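Local coordinates for inactive PncC family protein (Escherichia coli O157:H7, PDB 5KOL) that is of unknown function, belongs to the CinA family and probably lacks the nicotinamide-nucleotide amidohydrolase activity of its active relatives, at residues K75-S80 and A96-G101; R35-E40 and E104-D109. All coordinates share one frame; numbering follows the deposited sequence. Where two conformers were deposited one is given.

Interaction 1 of 2, residues K75-S80 and A96-G101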
# COMPACT_ATOMS: atom_id res chain seq x y z
N LYS A 75 13.36 7.83 1.87
CA LYS A 75 13.27 7.61 3.31
C LYS A 75 12.89 6.17 3.63
O LYS A 75 13.47 5.56 4.54
CB LYS A 75 12.25 8.56 3.93
CG LYS A 75 12.18 8.43 5.45
CD LYS A 75 11.65 9.68 6.09
CE LYS A 75 12.01 9.75 7.58
NZ LYS A 75 12.12 8.40 8.20
N ILE A 76 11.91 5.61 2.92
CA ILE A 76 11.39 4.29 3.25
C ILE A 76 12.23 3.18 2.60
O ILE A 76 12.46 2.13 3.20
CB ILE A 76 9.91 4.19 2.83
CG1 ILE A 76 9.09 5.32 3.45
CG2 ILE A 76 9.33 2.81 3.18
CD1 ILE A 76 9.31 5.52 4.93
N LEU A 77 12.66 3.37 1.36
CA LEU A 77 13.29 2.28 0.61
C LEU A 77 14.77 2.52 0.36
O LEU A 77 15.38 1.77 -0.40
CB LEU A 77 12.56 2.06 -0.72
CG LEU A 77 11.08 1.74 -0.49
CD1 LEU A 77 10.34 1.76 -1.81
CD2 LEU A 77 10.92 0.39 0.21
N SER A 78 15.34 3.56 0.96
CA SER A 78 16.78 3.82 0.84
C SER A 78 17.22 3.94 -0.61
O SER A 78 18.34 3.57 -0.96
CB SER A 78 17.60 2.75 1.57
OG SER A 78 18.98 3.09 1.62
N VAL A 79 16.32 4.42 -1.48
CA VAL A 79 16.72 4.82 -2.83
C VAL A 79 17.63 6.04 -2.71
O VAL A 79 17.30 7.01 -2.01
CB VAL A 79 15.49 5.14 -3.69
CG1 VAL A 79 15.93 5.70 -5.04
CG2 VAL A 79 14.58 3.90 -3.86
N SER A 80 18.79 6.00 -3.36
CA SER A 80 19.75 7.08 -3.18
C SER A 80 19.34 8.31 -3.98
O SER A 80 18.85 8.21 -5.10
CB SER A 80 21.16 6.63 -3.60
OG SER A 80 21.33 6.73 -5.00
N ALA A 96 15.25 -1.20 -9.26
CA ALA A 96 16.10 -2.16 -8.58
C ALA A 96 16.31 -1.79 -7.11
O ALA A 96 16.16 -2.63 -6.22
CB ALA A 96 17.44 -2.28 -9.31
N GLU A 97 16.63 -0.52 -6.84
CA GLU A 97 16.78 -0.09 -5.44
C GLU A 97 15.49 -0.22 -4.65
O GLU A 97 15.53 -0.50 -3.44
CB GLU A 97 17.29 1.35 -5.35
CG GLU A 97 18.65 1.55 -5.95
CD GLU A 97 19.08 2.99 -5.82
OE1 GLU A 97 18.78 3.73 -6.77
OE2 GLU A 97 19.71 3.36 -4.81
N MET A 98 14.33 0.03 -5.28
CA MET A 98 13.11 -0.16 -4.50
C MET A 98 12.93 -1.61 -4.12
O MET A 98 12.47 -1.91 -3.01
CB MET A 98 11.85 0.33 -5.24
CG MET A 98 11.76 1.83 -5.46
SD MET A 98 10.52 2.33 -6.71
CE MET A 98 9.00 1.79 -5.87
N ALA A 99 13.30 -2.53 -5.01
CA ALA A 99 13.17 -3.96 -4.72
C ALA A 99 14.12 -4.39 -3.60
O ALA A 99 13.75 -5.22 -2.76
CB ALA A 99 13.43 -4.78 -5.99
N THR A 100 15.35 -3.87 -3.58
CA THR A 100 16.25 -4.25 -2.50
C THR A 100 15.93 -3.52 -1.21
O THR A 100 16.11 -4.08 -0.12
CB THR A 100 17.72 -4.02 -2.88
OG1 THR A 100 17.93 -2.64 -3.20
CG2 THR A 100 18.11 -4.88 -4.07
N GLY A 101 15.44 -2.27 -1.30
CA GLY A 101 15.01 -1.57 -0.10
C GLY A 101 13.86 -2.27 0.60
O GLY A 101 13.83 -2.35 1.83
O HOH W 1 17.50 0.20 -1.46
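L77 and G101 bring the two backbones closest together, with their CA atoms 4.3 Å apart. G101 has no side chain to hold the neighbours off, so the carbonyl of L77 can lie against the helix, its O 3.4 Å from G101 CA in a CA-H...O contact. Toward the sheet the packing is apolar. M98 CG meets two branches of the other segment, L77 CD1 at 3.9 Å and V79 CG2 at 3.8 Å. L77 slants across M98, and its other methyl, CD2, leans on the backbone of G101. The two segments belong to the long crossover that leaves strand 61-67 and returns in parallel strand 110-116; helix 92-106 and the turn that ends helix 70-76 lie against each other over the sheet, and both L77 and M98 reach down to A39 and T67. Toward solvent the contact opens and turns polar. A water bridges the backbones, donating to L77 O at 2.8 Å and to E97 O at 2.9 Å, although E97 O already accepts the helical N-H of G101. Further along, E97 stretches over to the start of the preceding helix, 81-87. Its CG is anti to the carbonyl carbon (chi1 -62°) and the chain is straight at chi2, which carries the carboxylate past V79 CG1 to the backbone of S80. There OE2 accepts S80 N at 3.1 Å, with a fairly straight N-H...O angle of 164°, the donor standing above the carboxylate plane. OE1 is taken by the hydroxyl of S83. S80 is the N-cap of helix 81-87, and the positive end of that helix would probably help to keep the E97 carboxylate ionised.

Interaction 2 of 2, residues R35-E40 and E104-D109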
# COMPACT_ATOMS: atom_id res chain seq x y z
N ARG A 35 8.99 -15.58 1.73
CA ARG A 35 8.19 -14.44 2.15
C ARG A 35 8.36 -13.28 1.17
O ARG A 35 9.48 -12.89 0.85
CB ARG A 35 8.54 -14.01 3.58
CG ARG A 35 7.65 -12.88 4.07
CD ARG A 35 7.23 -13.05 5.54
NE ARG A 35 6.55 -14.32 5.76
CZ ARG A 35 5.25 -14.46 6.03
NH1 ARG A 35 4.45 -13.39 6.12
NH2 ARG A 35 4.73 -15.67 6.22
N LEU A 36 7.24 -12.76 0.69
CA LEU A 36 7.21 -11.73 -0.35
C LEU A 36 6.97 -10.36 0.27
O LEU A 36 6.27 -10.23 1.28
CB LEU A 36 6.10 -12.04 -1.37
CG LEU A 36 5.78 -11.05 -2.49
CD1 LEU A 36 6.88 -11.11 -3.57
CD2 LEU A 36 4.38 -11.37 -3.08
N THR A 37 7.57 -9.34 -0.33
CA THR A 37 7.28 -7.95 -0.02
C THR A 37 7.21 -7.18 -1.33
O THR A 37 7.72 -7.63 -2.36
CB THR A 37 8.35 -7.35 0.92
OG1 THR A 37 7.98 -6.00 1.29
CG2 THR A 37 9.72 -7.35 0.23
N THR A 38 6.54 -6.03 -1.30
CA THR A 38 6.29 -5.24 -2.50
C THR A 38 6.57 -3.77 -2.25
O THR A 38 6.44 -3.28 -1.12
CB THR A 38 4.84 -5.38 -2.99
OG1 THR A 38 3.94 -4.92 -1.96
CG2 THR A 38 4.54 -6.85 -3.30
N ALA A 39 6.95 -3.06 -3.31
CA ALA A 39 7.19 -1.63 -3.29
C ALA A 39 6.58 -1.05 -4.56
O ALA A 39 6.86 -1.54 -5.65
CB ALA A 39 8.70 -1.32 -3.23
N GLU A 40 5.73 -0.03 -4.43
CA GLU A 40 5.12 0.49 -5.65
C GLU A 40 4.97 1.99 -5.57
O GLU A 40 4.94 2.58 -4.49
CB GLU A 40 3.75 -0.17 -5.93
CG GLU A 40 2.84 -0.19 -4.75
CD GLU A 40 1.62 -1.07 -4.95
OE1 GLU A 40 0.96 -0.96 -6.01
OE2 GLU A 40 1.30 -1.84 -4.02
N GLU A 104 15.07 -5.19 2.56
CA GLU A 104 15.74 -4.78 3.80
C GLU A 104 14.74 -4.41 4.88
O GLU A 104 14.84 -4.87 6.03
CB GLU A 104 16.67 -3.59 3.53
CG GLU A 104 17.79 -3.82 2.52
CD GLU A 104 18.48 -2.52 2.08
OE1 GLU A 104 19.27 -2.57 1.12
OE2 GLU A 104 18.24 -1.47 2.71
N ARG A 105 13.78 -3.54 4.55
CA ARG A 105 12.82 -3.06 5.54
C ARG A 105 11.95 -4.19 6.07
O ARG A 105 11.61 -4.21 7.26
CB ARG A 105 11.95 -1.97 4.92
CG ARG A 105 12.58 -0.59 4.87
CD ARG A 105 12.25 0.19 6.13
NE ARG A 105 12.52 1.62 5.99
CZ ARG A 105 12.26 2.52 6.94
NH1 ARG A 105 11.71 2.13 8.08
NH2 ARG A 105 12.53 3.80 6.73
N ALA A 106 11.56 -5.13 5.21
CA ALA A 106 10.60 -6.16 5.59
C ALA A 106 11.24 -7.43 6.12
O ALA A 106 10.53 -8.25 6.72
CB ALA A 106 9.69 -6.49 4.40
N ASP A 107 12.55 -7.60 5.97
CA ASP A 107 13.21 -8.88 6.24
C ASP A 107 12.50 -10.01 5.48
O ASP A 107 12.10 -11.02 6.05
CB ASP A 107 13.26 -9.16 7.74
CG ASP A 107 14.20 -10.29 8.09
OD1 ASP A 107 15.23 -10.45 7.40
OD2 ASP A 107 13.91 -11.03 9.06
N ALA A 108 12.34 -9.81 4.18
CA ALA A 108 11.65 -10.74 3.29
C ALA A 108 12.64 -11.44 2.37
O ALA A 108 13.83 -11.10 2.34
CB ALA A 108 10.58 -10.02 2.47
N ASP A 109 12.15 -12.42 1.61
CA ASP A 109 12.99 -13.23 0.73
C ASP A 109 12.82 -12.90 -0.74
O ASP A 109 13.77 -13.09 -1.51
CB ASP A 109 12.71 -14.73 0.90
CG ASP A 109 12.64 -15.16 2.35
OD1 ASP A 109 13.71 -15.16 3.01
OD2 ASP A 109 11.54 -15.53 2.83
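T37 presses its side chain against two alanine methyls at once. Its CB lies 3.8 Å from both A106 CB and A108 CB, and the branches divide the work: the methyl CG2 meets A108 CB at 3.6 Å, while OG1 passes close to A106 CB. With OG1 anti to the backbone N (chi1 -176°), the hydroxyl is left turned toward strand 61-67, where it bonds to A63 O. A108 also sets its methyl 3.5 Å from R35 O, where the strand starts. Beside this apolar patch, R35 and D109 clasp each other in a ring of two hydrogen bonds. D109 N donates to R35 O at 2.8 Å, tilted somewhat out of the carbonyl plane. In return, R35 N donates to D109 OD2, also at 2.8 Å, and OD2 takes the proton on its anti lone pair, the one turned away from the other carboxylate oxygen. Neither bond is straight, with angles at the hydrogen of 152° and 149°. The carboxylate thus serves a main-chain N-H just where the pairing of parallel strands 36-40 and 110-116 begins; R35 and T37 carry that pairing on with V110, and T37 also with I112. The guanidinium of R35 is not in a salt bridge with D109: its NE is 5.9 Å from OD2, and the bent side chain leads away to P58 O. Helix 92-106 ends at A106, and D107, with positive phi, swings the chain round so that A108 and D109 come back alongside the strand. The T37 side chain therefore lies at the sheet-helix interface, touching A102 and F65 as well, while L36 points from the opposite face of the strand toward L51 of helix 46-52.

Both contacts use helix 92-106, interaction 1 along its middle and interaction 2 at its C-terminal end, and their centres lie 11 Å apart. Each combines a buried apolar part with a more open polar margin. Interaction 1 joins helix to turn, with a water and a glutamate at the margin; interaction 2 joins helix end to strand, with main-chain and carboxylate bonds leading into the sheet. They meet at A39, whose CB packs on L77 CD1 and M98 O, and through R105, whose guanidinium probably bonds to the carbonyls of K75 and I76. On the R105 side they approach the second subunit, where K75 packs on A106 of that subunit.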